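Local coordinates for conserved domain protein (Porphyromonas gingivalis, PDB 3PNN) that probably transfers a sugar to an acceptor to form a glycosidic linkage, as a cytoplasmic glycosyltransferase with an alpha/beta/alpha Rossmann-like fold, at residues E65-L68 with T69-G73; V286-L289 with R290-T293. All coordinates share one frame; numbering follows the deposited sequence. Where two conformers were deposited one is given.

Interaction 1 of 2, residues E65-L68 with T69-G73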
ATOM      1  N   GLU A  65      13.487   1.814 -17.923  1.00 26.32           N
ATOM      2  CA  GLU A  65      13.722   2.977 -18.784  1.00 32.05           C
ATOM      3  C   GLU A  65      13.068   4.257 -18.276  1.00 36.15           C
ATOM      4  O   GLU A  65      13.679   5.329 -18.284  1.00 33.22           O
ATOM      5  CB  GLU A  65      13.190   2.711 -20.198  1.00 34.02           C
ATOM      6  CG  GLU A  65      13.968   1.700 -21.004  1.00 49.07           C
ATOM      7  CD  GLU A  65      13.325   1.443 -22.361  1.00 61.45           C
ATOM      8  OE1 GLU A  65      12.310   2.111 -22.678  1.00 62.26           O
ATOM      9  OE2 GLU A  65      13.828   0.574 -23.104  1.00 67.35           O
ATOM     10  N   LYS A  66      11.814   4.147 -17.859  1.00 33.62           N
ATOM     11  CA  LYS A  66      11.003   5.330 -17.592  1.00 26.58           C
ATOM     12  C   LYS A  66      10.908   5.673 -16.111  1.00 30.11           C
ATOM     13  O   LYS A  66      10.641   6.818 -15.762  1.00 31.84           O
ATOM     14  CB  LYS A  66       9.579   5.134 -18.141  1.00 29.03           C
ATOM     15  CG  LYS A  66       9.454   5.123 -19.678  1.00 36.99           C
ATOM     16  CD  LYS A  66       7.998   4.858 -20.073  1.00 45.21           C
ATOM     17  CE  LYS A  66       7.678   5.329 -21.487  1.00 55.28           C
ATOM     18  NZ  LYS A  66       8.419   4.560 -22.510  1.00 55.14           N
ATOM     19  N   ILE A  67      11.096   4.692 -15.238  1.00 27.15           N
ATOM     20  CA  ILE A  67      10.915   4.949 -13.806  1.00 25.93           C
ATOM     21  C   ILE A  67      12.217   4.889 -12.999  1.00 28.91           C
ATOM     22  O   ILE A  67      12.547   5.836 -12.282  1.00 33.72           O
ATOM     23  CB  ILE A  67       9.820   4.039 -13.211  1.00 30.00           C
ATOM     24  CG1 ILE A  67       8.481   4.337 -13.912  1.00 32.95           C
ATOM     25  CG2 ILE A  67       9.722   4.225 -11.683  1.00 25.99           C
ATOM     26  CD1 ILE A  67       7.277   3.662 -13.295  1.00 40.63           C
ATOM     27  N   LEU A  68      12.965   3.796 -13.111  1.00 27.04           N
ATOM     28  CA  LEU A  68      14.205   3.688 -12.337  1.00 33.04           C
ATOM     29  C   LEU A  68      15.201   4.803 -12.652  1.00 34.42           C
ATOM     30  O   LEU A  68      15.988   5.202 -11.791  1.00 32.90           O
ATOM     31  CB  LEU A  68      14.881   2.327 -12.525  1.00 29.80           C
ATOM     32  CG  LEU A  68      14.229   1.187 -11.743  1.00 38.16           C
ATOM     33  CD1 LEU A  68      15.208   0.015 -11.612  1.00 37.05           C
ATOM     34  CD2 LEU A  68      13.760   1.661 -10.367  1.00 35.20           C
ATOM     35  N   THR A  69      15.186   5.290 -13.889  1.00 29.77           N
ATOM     36  CA  THR A  69      16.114   6.338 -14.292  1.00 32.32           C
ATOM     37  C   THR A  69      15.839   7.631 -13.524  1.00 31.01           C
ATOM     38  O   THR A  69      16.721   8.479 -13.379  1.00 33.17           O
ATOM     39  CB  THR A  69      15.998   6.649 -15.788  1.00 34.95           C
ATOM     40  OG1 THR A  69      14.615   6.856 -16.116  1.00 36.79           O
ATOM     41  CG2 THR A  69      16.554   5.502 -16.620  1.00 36.00           C
ATOM     42  N   LYS A  70      14.613   7.789 -13.038  1.00 26.70           N
ATOM     43  CA  LYS A  70      14.274   8.997 -12.278  1.00 29.08           C
ATOM     44  C   LYS A  70      14.935   9.005 -10.897  1.00 35.44           C
ATOM     45  O   LYS A  70      15.257  10.072 -10.362  1.00 29.92           O
ATOM     46  CB  LYS A  70      12.752   9.149 -12.135  1.00 33.20           C
ATOM     47  CG  LYS A  70      12.034   9.533 -13.436  1.00 35.30           C
ATOM     48  CD  LYS A  70      10.546   9.877 -13.218  1.00 33.74           C
ATOM     49  CE  LYS A  70       9.716   8.640 -12.894  1.00 38.32           C
ATOM     50  NZ  LYS A  70       8.253   8.952 -12.715  1.00 34.56           N
ATOM     51  N   TYR A  71      15.133   7.819 -10.325  1.00 27.19           N
ATOM     52  CA  TYR A  71      15.580   7.709  -8.929  1.00 26.72           C
ATOM     53  C   TYR A  71      17.032   7.269  -8.764  1.00 33.15           C
ATOM     54  O   TYR A  71      17.623   7.486  -7.714  1.00 33.93           O
ATOM     55  CB  TYR A  71      14.673   6.758  -8.133  1.00 27.47           C
ATOM     56  CG  TYR A  71      13.194   6.978  -8.356  1.00 27.34           C
ATOM     57  CD1 TYR A  71      12.661   8.261  -8.377  1.00 27.87           C
ATOM     58  CD2 TYR A  71      12.325   5.899  -8.527  1.00 26.95           C
ATOM     59  CE1 TYR A  71      11.304   8.472  -8.582  1.00 29.43           C
ATOM     60  CE2 TYR A  71      10.964   6.098  -8.729  1.00 30.64           C
ATOM     61  CZ  TYR A  71      10.459   7.385  -8.750  1.00 29.38           C
ATOM     62  OH  TYR A  71       9.118   7.596  -8.974  1.00 29.72           O
ATOM     63  N   GLU A  72      17.607   6.645  -9.788  1.00 34.14           N
ATOM     64  CA  GLU A  72      18.957   6.103  -9.645  1.00 38.17           C
ATOM     65  C   GLU A  72      19.935   7.202  -9.239  1.00 39.02           C
ATOM     66  O   GLU A  72      19.903   8.322  -9.766  1.00 38.42           O
ATOM     67  CB  GLU A  72      19.433   5.426 -10.933  1.00 46.73           C
ATOM     68  CG  GLU A  72      20.766   4.691 -10.781  1.00 52.24           C
ATOM     69  CD  GLU A  72      21.303   4.156 -12.099  1.00 56.51           C
ATOM     70  OE1 GLU A  72      21.085   2.956 -12.378  1.00 59.35           O
ATOM     71  OE2 GLU A  72      21.939   4.937 -12.847  1.00 47.98           O
ATOM     72  N   GLY A  73      20.812   6.891  -8.296  1.00 39.43           N
ATOM     73  CA  GLY A  73      21.748   7.896  -7.834  1.00 45.09           C
ATOM     74  C   GLY A  73      21.173   8.839  -6.788  1.00 49.45           C
ATOM     75  O   GLY A  73      21.939   9.469  -6.066  1.00 50.46           O
TER

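Interaction 2 of 2, residues V286-L289 with R290-T293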
ATOM      1  N   VAL A 286      -5.065  17.030  -9.432  1.00 29.28           N
ATOM      2  CA  VAL A 286      -4.230  18.026 -10.111  1.00 27.41           C
ATOM      3  C   VAL A 286      -4.219  19.348  -9.317  1.00 31.51           C
ATOM      4  O   VAL A 286      -3.166  19.950  -9.079  1.00 28.80           O
ATOM      5  CB  VAL A 286      -4.729  18.299 -11.547  1.00 28.14           C
ATOM      6  CG1 VAL A 286      -3.990  19.486 -12.164  1.00 29.71           C
ATOM      7  CG2 VAL A 286      -4.567  17.040 -12.440  1.00 29.65           C
ATOM      8  N   ALA A 287      -5.394  19.795  -8.901  1.00 32.45           N
ATOM      9  CA  ALA A 287      -5.489  21.067  -8.186  1.00 35.19           C
ATOM     10  C   ALA A 287      -4.782  21.017  -6.827  1.00 32.53           C
ATOM     11  O   ALA A 287      -4.126  21.980  -6.422  1.00 31.97           O
ATOM     12  CB  ALA A 287      -6.951  21.497  -8.031  1.00 32.54           C
ATOM     13  N   LYS A 288      -4.896  19.903  -6.116  1.00 30.34           N
ATOM     14  CA  LYS A 288      -4.276  19.800  -4.800  0.54 32.36           C
ATOM     15  C   LYS A 288      -2.755  19.815  -4.900  1.00 36.28           C
ATOM     16  O   LYS A 288      -2.075  20.457  -4.098  1.00 31.36           O
ATOM     17  CB  LYS A 288      -4.732  18.539  -4.066  0.54 30.83           C
ATOM     18  CG  LYS A 288      -4.127  18.408  -2.680  0.54 31.66           C
ATOM     19  CD  LYS A 288      -4.514  19.586  -1.791  0.54 34.18           C
ATOM     20  CE  LYS A 288      -3.941  19.437  -0.394  0.54 35.87           C
ATOM     21  NZ  LYS A 288      -4.326  20.590   0.464  0.54 40.40           N
ATOM     22  N   LEU A 289      -2.211  19.107  -5.888  1.00 29.48           N
ATOM     23  CA  LEU A 289      -0.763  19.116  -6.069  1.00 26.85           C
ATOM     24  C   LEU A 289      -0.266  20.525  -6.439  1.00 32.21           C
ATOM     25  O   LEU A 289       0.816  20.955  -6.026  1.00 30.72           O
ATOM     26  CB  LEU A 289      -0.351  18.106  -7.149  1.00 25.39           C
ATOM     27  CG  LEU A 289      -0.567  16.634  -6.760  1.00 27.10           C
ATOM     28  CD1 LEU A 289      -0.354  15.727  -7.986  1.00 28.13           C
ATOM     29  CD2 LEU A 289       0.344  16.206  -5.619  1.00 27.04           C
ATOM     30  N   ARG A 290      -1.043  21.236  -7.245  1.00 32.00           N
ATOM     31  CA  ARG A 290      -0.672  22.601  -7.635  1.00 32.35           C
ATOM     32  C   ARG A 290      -0.661  23.515  -6.403  1.00 33.48           C
ATOM     33  O   ARG A 290       0.251  24.338  -6.216  1.00 32.36           O
ATOM     34  CB  ARG A 290      -1.639  23.135  -8.701  1.00 35.68           C
ATOM     35  CG  ARG A 290      -1.077  24.286  -9.534  1.00 59.59           C
ATOM     36  CD  ARG A 290      -2.056  25.452  -9.684  1.00 71.60           C
ATOM     37  NE  ARG A 290      -3.393  25.043 -10.115  1.00 83.45           N
ATOM     38  CZ  ARG A 290      -4.490  25.160  -9.368  1.00 90.22           C
ATOM     39  NH1 ARG A 290      -5.667  24.763  -9.841  1.00 85.54           N
ATOM     40  NH2 ARG A 290      -4.416  25.678  -8.147  1.00 94.96           N
ATOM     41  N   GLU A 291      -1.681  23.360  -5.570  1.00 31.18           N
ATOM     42  CA  GLU A 291      -1.794  24.148  -4.346  0.52 35.89           C
ATOM     43  C   GLU A 291      -0.656  23.879  -3.351  1.00 35.60           C
ATOM     44  O   GLU A 291      -0.104  24.817  -2.767  1.00 35.92           O
ATOM     45  CB  GLU A 291      -3.169  23.934  -3.702  0.52 41.46           C
ATOM     46  CG  GLU A 291      -4.307  24.596  -4.481  0.52 43.25           C
ATOM     47  CD  GLU A 291      -5.675  24.022  -4.151  0.52 52.72           C
ATOM     48  OE1 GLU A 291      -5.796  23.299  -3.141  0.52 62.28           O
ATOM     49  OE2 GLU A 291      -6.631  24.295  -4.910  0.52 52.24           O
ATOM     50  N   LEU A 292      -0.295  22.614  -3.162  1.00 30.40           N
ATOM     51  CA  LEU A 292       0.801  22.272  -2.262  1.00 30.03           C
ATOM     52  C   LEU A 292       2.129  22.810  -2.786  1.00 32.26           C
ATOM     53  O   LEU A 292       3.016  23.188  -2.012  1.00 33.08           O
ATOM     54  CB  LEU A 292       0.907  20.755  -2.116  1.00 25.39           C
ATOM     55  CG  LEU A 292      -0.246  20.093  -1.370  1.00 30.61           C
ATOM     56  CD1 LEU A 292      -0.173  18.577  -1.523  1.00 30.88           C
ATOM     57  CD2 LEU A 292      -0.203  20.510   0.096  1.00 35.32           C
ATOM     58  N   THR A 293       2.268  22.824  -4.105  1.00 30.71           N
ATOM     59  CA  THR A 293       3.486  23.329  -4.736  1.00 28.69           C
ATOM     60  C   THR A 293       3.574  24.848  -4.579  1.00 34.54           C
ATOM     61  O   THR A 293       4.633  25.381  -4.245  1.00 37.92           O
ATOM     62  CB  THR A 293       3.566  22.925  -6.223  1.00 33.65           C
ATOM     63  OG1 THR A 293       3.567  21.491  -6.321  1.00 32.68           O
ATOM     64  CG2 THR A 293       4.833  23.488  -6.875  1.00 33.75           C
TER

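Interaction 1 of 2, residues E65-L68 with T69-G73
T69 turns its hydroxyl back along the helix onto the carbonyl of E65, one turn earlier: OG1 donates to E65 O at 2.8 Å. With chi1 at 50°, OG1 sits between the backbone N and the carbonyl carbon, which brings it over that oxygen from above the carbonyl plane and leaves CG2 of T69 packed against the same E65 O. This side-chain bond stands where a regular helix would have a main-chain bond from T69 N; the backbone here is in a wider, pi-type turn, which leaves that amide away from E65 O.

Beyond it the helix tightens and ends. K70 N reaches I67 O, three residues back, at 2.9 Å, and L68 O takes two donors, Y71 N at 3.1 Å and E72 N at 3.0 Å. The side chain of L68 packs on F53 of strand 50-55 and on V77 and L79 of strand 77-81. I67 and Y71, both buried, run side by side in the same direction, and CG2 of I67 touches CE2 of Y71 at 3.7 Å. I67 O lies over one face of the Y71 ring, 3.7 Å above its plane and shifted toward the rim. K70 folds over the preceding turn, its chain bent at chi3 (-71°), so that CE rests 3.5 Å from K66 O. Its NZ forms a salt bridge with D37, whose carboxylate also receives a hydrogen bond from Y71 OH; both polar ends are thereby tied to helix 35-46.

This is the closing turn of helix 60-71, the crossover helix of the beta-alpha-beta unit joining parallel strands 50-55 and 77-81 in the Rossmann-like part of the fold.

Interaction 2 of 2, residues V286-L289 with R290-T293
From V286 to T293 the backbone is regular alpha-helix, each carbonyl of V286-L289 accepting from the amide four residues on, as in L292 N to K288 O at 2.9 Å with an N-H...O angle of 163°. The last of these carbonyls has a second donor: OG1 of T293 reaches L289 O at 2.8 Å while T293 N holds it at 3.0 Å, the two coming from opposite faces of the carbonyl plane. The hydroxyl gets there because chi1 of -60° swings OG1 back beside its own backbone N, facing the preceding turn.

K288 leaves the helix with CG anti to the backbone N and then bends at chi2 (60°), which lays its methylenes beside L292, CE coming 3.9 Å from CG of the leucine. It crosses E291 at about a right angle, and NZ of K288 stays 4.7 Å from OE1 of E291, short of a salt bridge. Both K288 and E291 were deposited in two conformers, so the lysine's packing and this spacing are tentative. R290 doubles back to set NH1 3.9 Å from CB of A287, with A287 O beyond one face of the guanidinium, near its rim. L289, the buried member, turns to the other side and packs on I28, while T293 meets P30 of the same loop.

The chemistry is that of a surface helix with one side seated on the loop at I28 and P30: main-chain bonds carry the turn, the threonine satisfies its hydroxyl locally, and the opposite charges of K288 and E291, not in contact, probably add only a diffuse attraction.

Overall arrangement
Both contacts are local, each within a single helix; with centres about 24 Å and nearest atoms about 12 Å apart, they do not touch. Interaction 1 is the more deeply set: helix 60-71 lies beside parallel strands 50-55 and 77-81 and helix 35-46, so its buried side carries I67-Y71 packing and the polar ends tied to D37, while E65, K66 and T69 lie at the surface. Interaction 2 belongs to helix 282-294, a surface helix leaning on the loop at I28 and P30. In both, a threonine hydroxyl bonds to the carbonyl four residues back, replacing an absent amide bond in interaction 1, where the helix widens just before its end, and supplementing one in interaction 2.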